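Local coordinates for Pro-metalloprotease PrtV (Vibrio cholerae, PDB 4L9D), which is a secreted metalloprotease, probably cytotoxic and able to degrade host matrix proteins, represented here by its calcium-binding PKD1 domain, at residues F12-E17 with Y37-G42; N25-S30 with V64-T69. All coordinates share one frame; numbering follows the deposited sequence.

Contact 1: F12-E17 with Y37-G42; sequences FELKVE and YLWDFG
In the hydrophobic core between the two sheets of the PKD β-sandwich, Phe12 of strand 12-17 meets Trp39 of strand 34-40. The closest approach is from Phe12 CB to Trp39 CH2, at 3.5 Å. Trp39 CZ3 lies over one face of the phenyl ring, toward its rim and 3.7 Å from Phe12 CD2, while CH2 packs against CB and CG. The two side chains run alongside, pointing opposite ways, and their six-membered rings, with centroids 4.9 Å apart, meet obliquely with planes at 45°. The strands belong to different sheets, and the CA atoms of Phe12 and Trp39 are 10.5 Å apart, so only side chains bridge the gap in this immunoglobulin-like sandwich. With CG lying between its own backbone N and carbonyl carbon (chi1 59°), Phe12 holds its ring in the interior, against Val64 and Leu66 and edge-to-face with His78. Leu14 adds a looser contact, its CD2 reaching Trp39 CZ3 at 4.4 Å. The buried indole has its one polar atom satisfied, since Trp39 NE1 hydrogen-bonds to Ala50 O, which, with the packing around it, limits the ring's rotation.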
loop_
_atom_site.group_PDB
_atom_site.type_symbol
_atom_site.label_atom_id
_atom_site.label_comp_id
_atom_site.label_asym_id
_atom_site.label_seq_id
_atom_site.Cartn_x
_atom_site.Cartn_y
_atom_site.Cartn_z
ATOM N N PHE A 12 5.521 3.253 -1.701
ATOM C CA PHE A 12 5.462 1.948 -2.366
ATOM C C PHE A 12 5.433 2.192 -3.893
ATOM O O PHE A 12 5.161 3.295 -4.342
ATOM C CB PHE A 12 4.261 1.113 -1.916
ATOM C CG PHE A 12 2.927 1.785 -2.165
ATOM C CD1 PHE A 12 2.352 1.795 -3.399
ATOM C CD2 PHE A 12 2.201 2.346 -1.125
ATOM C CE1 PHE A 12 1.134 2.409 -3.593
ATOM C CE2 PHE A 12 0.993 2.966 -1.336
ATOM C CZ PHE A 12 0.425 2.972 -2.588
ATOM N N GLU A 13 5.663 1.102 -4.610
ATOM C CA GLU A 13 5.417 1.100 -6.056
ATOM C C GLU A 13 4.563 -0.131 -6.399
ATOM O O GLU A 13 4.692 -1.189 -5.735
ATOM C CB GLU A 13 6.727 1.065 -6.851
ATOM C CG GLU A 13 7.593 2.253 -6.532
ATOM C CD GLU A 13 8.845 2.440 -7.370
ATOM O OE1 GLU A 13 9.023 1.711 -8.368
ATOM O OE2 GLU A 13 9.641 3.382 -7.044
ATOM N N LEU A 14 3.721 -0.034 -7.399
ATOM C CA LEU A 14 2.779 -1.088 -7.773
ATOM C C LEU A 14 3.034 -1.545 -9.210
ATOM O O LEU A 14 3.353 -0.755 -10.085
ATOM C CB LEU A 14 1.374 -0.583 -7.688
ATOM C CG LEU A 14 0.932 -0.052 -6.339
ATOM C CD1 LEU A 14 -0.546 0.408 -6.375
ATOM C CD2 LEU A 14 1.155 -1.042 -5.216
ATOM N N LYS A 15 2.797 -2.832 -9.420
ATOM C CA LYS A 15 2.804 -3.436 -10.736
ATOM C C LYS A 15 1.417 -4.048 -10.974
ATOM O O LYS A 15 1.001 -4.950 -10.242
ATOM C CB LYS A 15 3.842 -4.507 -10.916
ATOM C CG LYS A 15 3.889 -4.975 -12.374
ATOM C CD LYS A 15 4.659 -6.278 -12.534
ATOM C CE LYS A 15 3.876 -7.521 -12.090
ATOM N NZ LYS A 15 2.741 -7.911 -13.001
ATOM N N VAL A 16 0.684 -3.582 -11.975
ATOM C CA VAL A 16 -0.667 -3.999 -12.274
ATOM C C VAL A 16 -0.675 -4.871 -13.498
ATOM O O VAL A 16 -0.062 -4.539 -14.507
ATOM C CB VAL A 16 -1.575 -2.799 -12.549
ATOM C CG1 VAL A 16 -2.951 -3.215 -12.976
ATOM C CG2 VAL A 16 -1.582 -1.872 -11.346
ATOM N N GLU A 17 -1.275 -6.049 -13.355
ATOM C CA GLU A 17 -1.475 -7.022 -14.434
ATOM C C GLU A 17 -2.957 -7.398 -14.525
ATOM O O GLU A 17 -3.419 -8.251 -13.757
ATOM C CB GLU A 17 -0.600 -8.251 -14.221
ATOM C CG GLU A 17 0.887 -7.946 -14.372
ATOM C CD GLU A 17 1.687 -9.115 -14.799
ATOM O OE1 GLU A 17 1.277 -10.278 -14.519
ATOM O OE2 GLU A 17 2.714 -8.826 -15.421
ATOM N N TYR A 37 2.322 -2.297 9.125
ATOM C CA TYR A 37 1.753 -1.832 7.875
ATOM C C TYR A 37 0.239 -2.050 7.896
ATOM O O TYR A 37 -0.230 -3.120 8.316
ATOM C CB TYR A 37 2.308 -2.651 6.704
ATOM C CG TYR A 37 3.799 -2.687 6.643
ATOM C CD1 TYR A 37 4.530 -1.632 6.180
ATOM C CD2 TYR A 37 4.525 -3.747 7.209
ATOM C CE1 TYR A 37 5.888 -1.590 6.189
ATOM C CE2 TYR A 37 5.888 -3.765 7.205
ATOM C CZ TYR A 37 6.579 -2.682 6.676
ATOM O OH TYR A 37 7.978 -2.664 6.687
ATOM N N LEU A 38 -0.500 -1.069 7.378
ATOM C CA LEU A 38 -1.918 -1.256 7.061
ATOM C C LEU A 38 -2.098 -0.811 5.619
ATOM O O LEU A 38 -2.056 0.411 5.309
ATOM C CB LEU A 38 -2.849 -0.530 8.032
ATOM C CG LEU A 38 -4.328 -0.812 7.988
ATOM C CD1 LEU A 38 -5.017 -0.174 6.813
ATOM C CD2 LEU A 38 -4.652 -2.307 8.129
ATOM N N TRP A 39 -2.287 -1.752 4.738
ATOM C CA TRP A 39 -2.643 -1.494 3.341
ATOM C C TRP A 39 -4.150 -1.503 3.224
ATOM O O TRP A 39 -4.860 -2.301 3.864
ATOM C CB TRP A 39 -2.116 -2.651 2.429
ATOM C CG TRP A 39 -0.666 -2.696 2.220
ATOM C CD1 TRP A 39 0.266 -3.323 3.027
ATOM C CD2 TRP A 39 0.057 -2.111 1.143
ATOM N NE1 TRP A 39 1.524 -3.181 2.493
ATOM C CE2 TRP A 39 1.427 -2.440 1.330
ATOM C CE3 TRP A 39 -0.296 -1.369 0.027
ATOM C CZ2 TRP A 39 2.414 -2.087 0.388
ATOM C CZ3 TRP A 39 0.680 -0.994 -0.859
ATOM C CH2 TRP A 39 2.022 -1.339 -0.689
ATOM N N ASP A 40 -4.624 -0.650 2.326
ATOM C CA ASP A 40 -6.053 -0.401 2.127
ATOM C C ASP A 40 -6.213 -0.275 0.624
ATOM O O ASP A 40 -5.722 0.671 0.007
ATOM C CB ASP A 40 -6.378 0.841 2.931
ATOM C CG ASP A 40 -7.659 1.550 2.639
ATOM O OD1 ASP A 40 -8.393 1.192 1.687
ATOM O OD2 ASP A 40 -7.951 2.545 3.386
ATOM N N PHE A 41 -6.856 -1.263 -0.020
ATOM C CA PHE A 41 -6.815 -1.368 -1.446
ATOM C C PHE A 41 -7.880 -0.562 -2.184
ATOM O O PHE A 41 -7.978 -0.613 -3.406
ATOM C CB PHE A 41 -6.859 -2.854 -1.853
ATOM C CG PHE A 41 -5.747 -3.703 -1.202
ATOM C CD1 PHE A 41 -4.464 -3.274 -1.119
ATOM C CD2 PHE A 41 -6.076 -4.956 -0.723
ATOM C CE1 PHE A 41 -3.480 -4.083 -0.568
ATOM C CE2 PHE A 41 -5.093 -5.763 -0.123
ATOM C CZ PHE A 41 -3.800 -5.318 -0.096
ATOM N N GLY A 42 -8.683 0.195 -1.447
ATOM C CA GLY A 42 -9.662 1.085 -2.092
ATOM C C GLY A 42 -10.903 0.362 -2.551
ATOM O O GLY A 42 -11.634 0.874 -3.394
#

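Contact 2: N25-S30 with V64-T69; sequences NTSSDS and VTLTVT. With NA (sodium ion), chain C.
Side-chain packing joins a loop to a strand here: segment 25-30, which leaves strand 20-25 on one face of the PKD β-sandwich, lies against Leu66 and Val68 of strand 60-70 in the opposing sheet. Ser27 OG rests on both, 3.5 Å from Val68 CG1 and 3.7 Å from Leu66 CD2. The same Leu66 CD2 comes within 3.8 Å of Asn25 ND2, the leucine and asparagine side chains crossing at about a right angle. Both polar groups at this apolar surface are held by other bonds. Asn25 OD1 accepts from Ser27 N at 3.1 Å, with the donor in the carbonyl plane, making an Asx turn; Ser27 OG also lies 2.8 Å from Asn25 OD1. Asn25 ND2 bonds to Ala50 O, and Ser27 OG to Arg11 N. Placing CG anti to the asparagine's own backbone N (chi1 -162°) carries the amide to Leu66, where ND2 meets CD2. Further along, the backbone oxygen of Asp29 binds the sodium ion at 2.3 Å, with four waters and Gly32 O completing the shell. The Asp29 carboxylate instead lies near that of Asp70, a calcium ligand. Strand 60-70 runs between strands 34-40 and 75-84; Trp39 from the first and Phe12 of strand 12-17 also pack on Leu66, while Ser27 reaches Ile34.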
loop_
_atom_site.group_PDB
_atom_site.type_symbol
_atom_site.label_atom_id
_atom_site.label_comp_id
_atom_site.label_asym_id
_atom_site.label_seq_id
_atom_site.Cartn_x
_atom_site.Cartn_y
_atom_site.Cartn_z
ATOM N N ASN A 25 7.409 -2.431 -1.302
ATOM C CA ASN A 25 7.395 -1.450 -0.194
ATOM C C ASN A 25 8.701 -0.698 -0.172
ATOM O O ASN A 25 9.738 -1.321 0.001
ATOM C CB ASN A 25 7.130 -2.174 1.095
ATOM C CG ASN A 25 6.679 -1.229 2.173
ATOM O OD1 ASN A 25 7.225 -0.135 2.312
ATOM N ND2 ASN A 25 5.705 -1.663 2.944
ATOM N N THR A 26 8.665 0.601 -0.341
ATOM C CA THR A 26 9.849 1.451 -0.423
ATOM C C THR A 26 9.842 2.512 0.670
ATOM O O THR A 26 10.439 3.584 0.530
ATOM C CB THR A 26 9.998 2.044 -1.840
ATOM O OG1 THR A 26 8.909 2.923 -2.067
ATOM C CG2 THR A 26 10.093 0.947 -2.907
ATOM N N SER A 27 9.220 2.179 1.803
ATOM C CA SER A 27 9.116 3.067 2.942
ATOM C C SER A 27 10.417 3.183 3.682
ATOM O O SER A 27 11.326 2.331 3.496
ATOM C CB SER A 27 7.998 2.531 3.888
ATOM O OG SER A 27 6.749 2.441 3.267
ATOM N N SER A 28 10.568 4.174 4.550
ATOM C CA SER A 28 11.741 4.408 5.281
ATOM C C SER A 28 11.461 5.142 6.588
ATOM O O SER A 28 10.361 5.649 6.817
ATOM C CB SER A 28 12.775 5.120 4.432
ATOM O OG SER A 28 12.272 6.379 4.077
ATOM N N ASP A 29 12.475 5.259 7.425
ATOM C CA ASP A 29 12.324 5.988 8.688
ATOM C C ASP A 29 13.690 6.456 9.139
ATOM O O ASP A 29 14.575 5.628 9.427
ATOM C CB ASP A 29 11.734 5.077 9.779
ATOM C CG ASP A 29 11.215 5.810 10.976
ATOM O OD1 ASP A 29 11.541 6.982 11.208
ATOM O OD2 ASP A 29 10.476 5.111 11.746
ATOM N N SER A 30 13.876 7.775 9.183
ATOM C CA SER A 30 15.168 8.395 9.585
ATOM C C SER A 30 15.325 8.480 11.087
ATOM O O SER A 30 16.399 8.858 11.557
ATOM C CB SER A 30 15.331 9.739 8.966
ATOM O OG SER A 30 14.333 10.627 9.360
ATOM N N VAL A 64 -5.136 3.045 -3.670
ATOM C CA VAL A 64 -4.357 2.163 -2.784
ATOM C C VAL A 64 -3.637 3.031 -1.780
ATOM O O VAL A 64 -2.882 3.953 -2.146
ATOM C CB VAL A 64 -3.343 1.364 -3.592
ATOM C CG1 VAL A 64 -2.517 0.507 -2.697
ATOM C CG2 VAL A 64 -4.062 0.492 -4.596
ATOM N N THR A 65 -3.862 2.767 -0.497
ATOM C CA THR A 65 -3.314 3.518 0.594
ATOM C C THR A 65 -2.464 2.613 1.475
ATOM O O THR A 65 -2.894 1.494 1.810
ATOM C CB THR A 65 -4.504 4.152 1.393
ATOM O OG1 THR A 65 -5.324 4.925 0.493
ATOM C CG2 THR A 65 -4.006 5.030 2.475
ATOM N N LEU A 66 -1.301 3.087 1.868
ATOM C CA LEU A 66 -0.427 2.400 2.822
ATOM C C LEU A 66 -0.147 3.302 3.992
ATOM O O LEU A 66 0.339 4.428 3.800
ATOM C CB LEU A 66 0.909 2.016 2.175
ATOM C CG LEU A 66 1.971 1.458 3.153
ATOM C CD1 LEU A 66 1.518 0.155 3.816
ATOM C CD2 LEU A 66 3.290 1.276 2.460
ATOM N N THR A 67 -0.366 2.790 5.196
ATOM C CA THR A 67 0.083 3.414 6.423
ATOM C C THR A 67 1.179 2.566 7.024
ATOM O O THR A 67 1.022 1.336 7.128
ATOM C CB THR A 67 -1.119 3.538 7.411
ATOM O OG1 THR A 67 -2.090 4.437 6.886
ATOM C CG2 THR A 67 -0.682 4.073 8.780
ATOM N N VAL A 68 2.275 3.218 7.396
ATOM C CA VAL A 68 3.350 2.553 8.122
ATOM C C VAL A 68 3.417 3.157 9.530
ATOM O O VAL A 68 3.133 4.343 9.707
ATOM C CB VAL A 68 4.682 2.692 7.407
ATOM C CG1 VAL A 68 4.579 2.181 5.956
ATOM C CG2 VAL A 68 5.267 4.118 7.415
ATOM N N THR A 69 3.799 2.324 10.505
ATOM C CA THR A 69 3.934 2.739 11.879
ATOM C C THR A 69 5.243 2.247 12.424
ATOM O O THR A 69 5.652 1.096 12.135
ATOM C CB THR A 69 2.750 2.226 12.742
ATOM O OG1 THR A 69 1.521 2.684 12.144
ATOM C CG2 THR A 69 2.803 2.717 14.154
HETATM NA NA NA C . 15.731 3.976 10.580
HETATM O O HOH W 1 16.975 2.365 11.871
HETATM O O HOH W 2 14.958 2.323 9.175
HETATM O O HOH W 3 16.596 5.575 12.160
HETATM O O HOH W 4 17.560 4.416 9.069
#

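Both contacts span the same sandwich, with centres about 11 Å apart, and their segments alternate along the chain: 12-17, 25-30, 37-42, then 64-69. Strands 34-40 and 60-70 are antiparallel neighbours in one sheet, where Leu38 N lies 2.9 Å from Thr67 O and Asp40 N 2.8 Å from Thr65 O, probable backbone hydrogen bonds. In the other sheet strand 12-17 pairs with strand 20-25, from which segment 25-30 departs. Contact 1 lies near the chain's centre, whereas contact 2 leads toward the sodium ion and the calcium ligands Asp31, Asp70 and Asp74. Leu66, touching residues of both contacts, links them, and the packing extends toward this metal-binding end of PKD1, whose calcium binding regulates interdomain flexibility in PrtV.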